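Local coordinates for protein aminopentol aminotransferase (Sphingopyxis macrogoltabida, PDB 6HBS) that catalyses the pyridoxal-phosphate-dependent deamination of aminopentol, the hydrolysed form of fumonisin B1, with pyruvate as its preferred amino acceptor, at residues A[224-229]-A[251-256]. Residues are numbered along the deposited sequence; the frame is centred on the assembly and turned at random.
Sequences GALLVV and PDLSCW
Leu226 meets residues 252-253 through both its methyls: CD1 lies 4.0 Å from Leu253 CD1, while CD2 rests against the CB of Asp252. At Leu227 the pairing becomes polar. Its N donates to Asp252 OD2 (2.9 Å, 167° at the hydrogen), reaching that oxygen on its anti side, and Leu227 O accepts from two successive amides, Asp252 N and, more straight (173°), Leu253 N. With Asp252 CG anti to the carbonyl carbon (chi1 -57°), the carboxylate appears to take the place that the Pro251 carbonyl would hold if the parallel pairing ran on; Arg217 and Lys274 form salt bridges to its two oxygens. An asparagine here would probably lose the negative charge that pairs with Arg217 and Lys274, leaving both without this counter-charge. Val228 turns to the face that carries Leu253 and Cys255, its CG2 4.0 Å from Leu253 CD1 and its CG1 against Cys255 SG. Val229 points to the other face, where CG2 packs 3.7 Å from Pro251 CB. Its N donates to Leu253 O (3.0 Å) and its O accepts from Cys255 N (3.0 Å), the alternation expected of parallel strands. These are neighbouring central strands of the large-domain sheet of a class-III aminotransferase, and the side chain of Cys255 is about 7 Å from the bound pyridoxal phosphate. The buried carboxylate, paired with two basic side chains, is thus likely to be charge-compensated where the strands begin to pair, before regular backbone bonding takes over.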
ATOM      1  N   GLY A 224       5.530  23.116  19.995  1.00 27.77           N
ATOM      2  CA  GLY A 224       5.735  23.027  18.525  1.00 26.97           C
ATOM      3  C   GLY A 224       5.579  21.607  17.963  1.00 28.69           C
ATOM      4  O   GLY A 224       5.630  21.428  16.755  1.00 27.35           O
ATOM      5  N   ALA A 225       5.380  20.595  18.821  1.00 24.67           N
ATOM      6  CA  ALA A 225       5.145  19.217  18.368  1.00 23.60           C
ATOM      7  C   ALA A 225       3.834  19.174  17.587  1.00 21.26           C
ATOM      8  O   ALA A 225       2.939  19.942  17.879  1.00 21.29           O
ATOM      9  CB  ALA A 225       5.059  18.281  19.537  1.00 22.73           C
ATOM     10  N   LEU A 226       3.737  18.266  16.611  1.00 20.13           N
ATOM     11  CA  LEU A 226       2.485  18.126  15.825  1.00 19.61           C
ATOM     12  C   LEU A 226       1.547  17.139  16.499  1.00 18.91           C
ATOM     13  O   LEU A 226       1.958  16.025  16.829  1.00 20.28           O
ATOM     14  CB  LEU A 226       2.810  17.638  14.414  1.00 20.16           C
ATOM     15  CG  LEU A 226       3.713  18.539  13.583  1.00 21.23           C
ATOM     16  CD1 LEU A 226       3.775  18.044  12.140  1.00 22.25           C
ATOM     17  CD2 LEU A 226       3.251  19.968  13.618  1.00 21.95           C
ATOM     18  N   LEU A 227       0.270  17.533  16.597  1.00 18.15           N
ATOM     19  CA  LEU A 227      -0.807  16.651  17.008  1.00 19.99           C
ATOM     20  C   LEU A 227      -1.325  15.897  15.781  1.00 18.01           C
ATOM     21  O   LEU A 227      -1.775  16.508  14.816  1.00 19.22           O
ATOM     22  CB  LEU A 227      -1.952  17.430  17.662  1.00 19.19           C
ATOM     23  CG  LEU A 227      -3.101  16.555  18.158  1.00 19.92           C
ATOM     24  CD1 LEU A 227      -2.597  15.489  19.114  1.00 20.16           C
ATOM     25  CD2 LEU A 227      -4.195  17.385  18.799  1.00 21.99           C
ATOM     26  N   VAL A 228      -1.245  14.579  15.855  1.00 18.61           N
ATOM     27  CA  VAL A 228      -1.653  13.697  14.780  1.00 18.22           C
ATOM     28  C   VAL A 228      -2.828  12.849  15.275  1.00 18.39           C
ATOM     29  O   VAL A 228      -2.671  12.033  16.189  1.00 17.95           O
ATOM     30  CB  VAL A 228      -0.497  12.795  14.331  1.00 18.09           C
ATOM     31  CG1 VAL A 228      -0.921  11.977  13.120  1.00 18.69           C
ATOM     32  CG2 VAL A 228       0.790  13.585  14.048  1.00 18.87           C
ATOM     33  N   VAL A 229      -3.997  12.999  14.644  1.00 18.78           N
ATOM     34  CA  VAL A 229      -5.111  12.108  14.965  1.00 17.80           C
ATOM     35  C   VAL A 229      -5.130  10.988  13.930  1.00 17.47           C
ATOM     36  O   VAL A 229      -5.231  11.259  12.740  1.00 19.23           O
ATOM     37  CB  VAL A 229      -6.441  12.864  15.027  1.00 18.63           C
ATOM     38  CG1 VAL A 229      -7.628  11.924  15.001  1.00 19.80           C
ATOM     39  CG2 VAL A 229      -6.501  13.756  16.248  1.00 21.05           C
ATOM     40  N   PRO A 251      -6.472  18.655  15.178  1.00 23.26           N
ATOM     41  CA  PRO A 251      -5.074  18.268  15.050  1.00 21.31           C
ATOM     42  C   PRO A 251      -4.336  19.116  13.997  1.00 19.92           C
ATOM     43  O   PRO A 251      -4.944  19.892  13.261  1.00 20.44           O
ATOM     44  CB  PRO A 251      -5.183  16.801  14.623  1.00 23.12           C
ATOM     45  CG  PRO A 251      -6.453  16.786  13.788  1.00 23.77           C
ATOM     46  CD  PRO A 251      -7.393  17.731  14.511  1.00 23.03           C
ATOM     47  N   ASP A 252      -3.028  18.912  13.919  1.00 19.32           N
ATOM     48  CA  ASP A 252      -2.198  19.434  12.851  1.00 22.10           C
ATOM     49  C   ASP A 252      -2.227  18.494  11.637  1.00 21.53           C
ATOM     50  O   ASP A 252      -2.248  18.976  10.519  1.00 22.67           O
ATOM     51  CB  ASP A 252      -0.773  19.621  13.333  1.00 23.88           C
ATOM     52  CG  ASP A 252      -0.742  20.547  14.542  1.00 26.14           C
ATOM     53  OD1 ASP A 252      -1.355  21.598  14.438  1.00 29.69           O
ATOM     54  OD2 ASP A 252      -0.210  20.156  15.581  1.00 23.58           O
ATOM     55  N   LEU A 253      -2.161  17.183  11.877  1.00 19.43           N
ATOM     56  CA  LEU A 253      -2.244  16.156  10.824  1.00 19.89           C
ATOM     57  C   LEU A 253      -3.350  15.186  11.218  1.00 20.55           C
ATOM     58  O   LEU A 253      -3.540  14.895  12.381  1.00 19.36           O
ATOM     59  CB  LEU A 253      -0.934  15.366  10.705  1.00 19.36           C
ATOM     60  CG  LEU A 253       0.364  16.134  10.453  1.00 20.40           C
ATOM     61  CD1 LEU A 253       1.542  15.190  10.421  1.00 20.09           C
ATOM     62  CD2 LEU A 253       0.319  16.938   9.161  1.00 21.50           C
ATOM     63  N   SER A 254      -4.029  14.634  10.229  1.00 19.15           N
ATOM     64  CA  SER A 254      -4.915  13.507  10.456  1.00 20.09           C
ATOM     65  C   SER A 254      -4.666  12.481   9.349  1.00 19.58           C
ATOM     66  O   SER A 254      -4.435  12.847   8.187  1.00 18.02           O
ATOM     67  CB  SER A 254      -6.366  13.945  10.515  1.00 20.43           C
ATOM     68  OG  SER A 254      -6.726  14.704   9.371  1.00 20.60           O
ATOM     69  N   CYS A 255      -4.738  11.212   9.733  1.00 17.38           N
ATOM     70  CA  CYS A 255      -4.525  10.077   8.889  1.00 17.21           C
ATOM     71  C   CYS A 255      -5.872   9.397   8.636  1.00 18.05           C
ATOM     72  O   CYS A 255      -6.684   9.184   9.579  1.00 18.15           O
ATOM     73  CB  CYS A 255      -3.588   9.076   9.549  1.00 17.59           C
ATOM     74  SG  CYS A 255      -1.961   9.748   9.983  1.00 19.36           S
ATOM     75  N   TRP A 256      -6.100   9.043   7.371  1.00 15.54           N
ATOM     76  CA  TRP A 256      -7.372   8.510   6.903  1.00 16.15           C
ATOM     77  C   TRP A 256      -7.109   7.297   6.014  1.00 16.06           C
ATOM     78  O   TRP A 256      -6.049   7.186   5.380  1.00 14.79           O
ATOM     79  CB  TRP A 256      -8.142   9.557   6.117  1.00 15.87           C
ATOM     80  CG  TRP A 256      -8.465  10.787   6.889  1.00 17.38           C
ATOM     81  CD1 TRP A 256      -7.636  11.836   7.144  1.00 19.02           C
ATOM     82  CD2 TRP A 256      -9.735  11.135   7.435  1.00 17.20           C
ATOM     83  NE1 TRP A 256      -8.295  12.796   7.862  1.00 19.30           N
ATOM     84  CE2 TRP A 256      -9.584  12.402   8.046  1.00 17.76           C
ATOM     85  CE3 TRP A 256     -10.981  10.499   7.497  1.00 17.85           C
ATOM     86  CZ2 TRP A 256     -10.639  13.044   8.680  1.00 17.54           C
ATOM     87  CZ3 TRP A 256     -12.018  11.136   8.137  1.00 18.33           C
ATOM     88  CH2 TRP A 256     -11.841  12.378   8.739  1.00 16.78           C
TER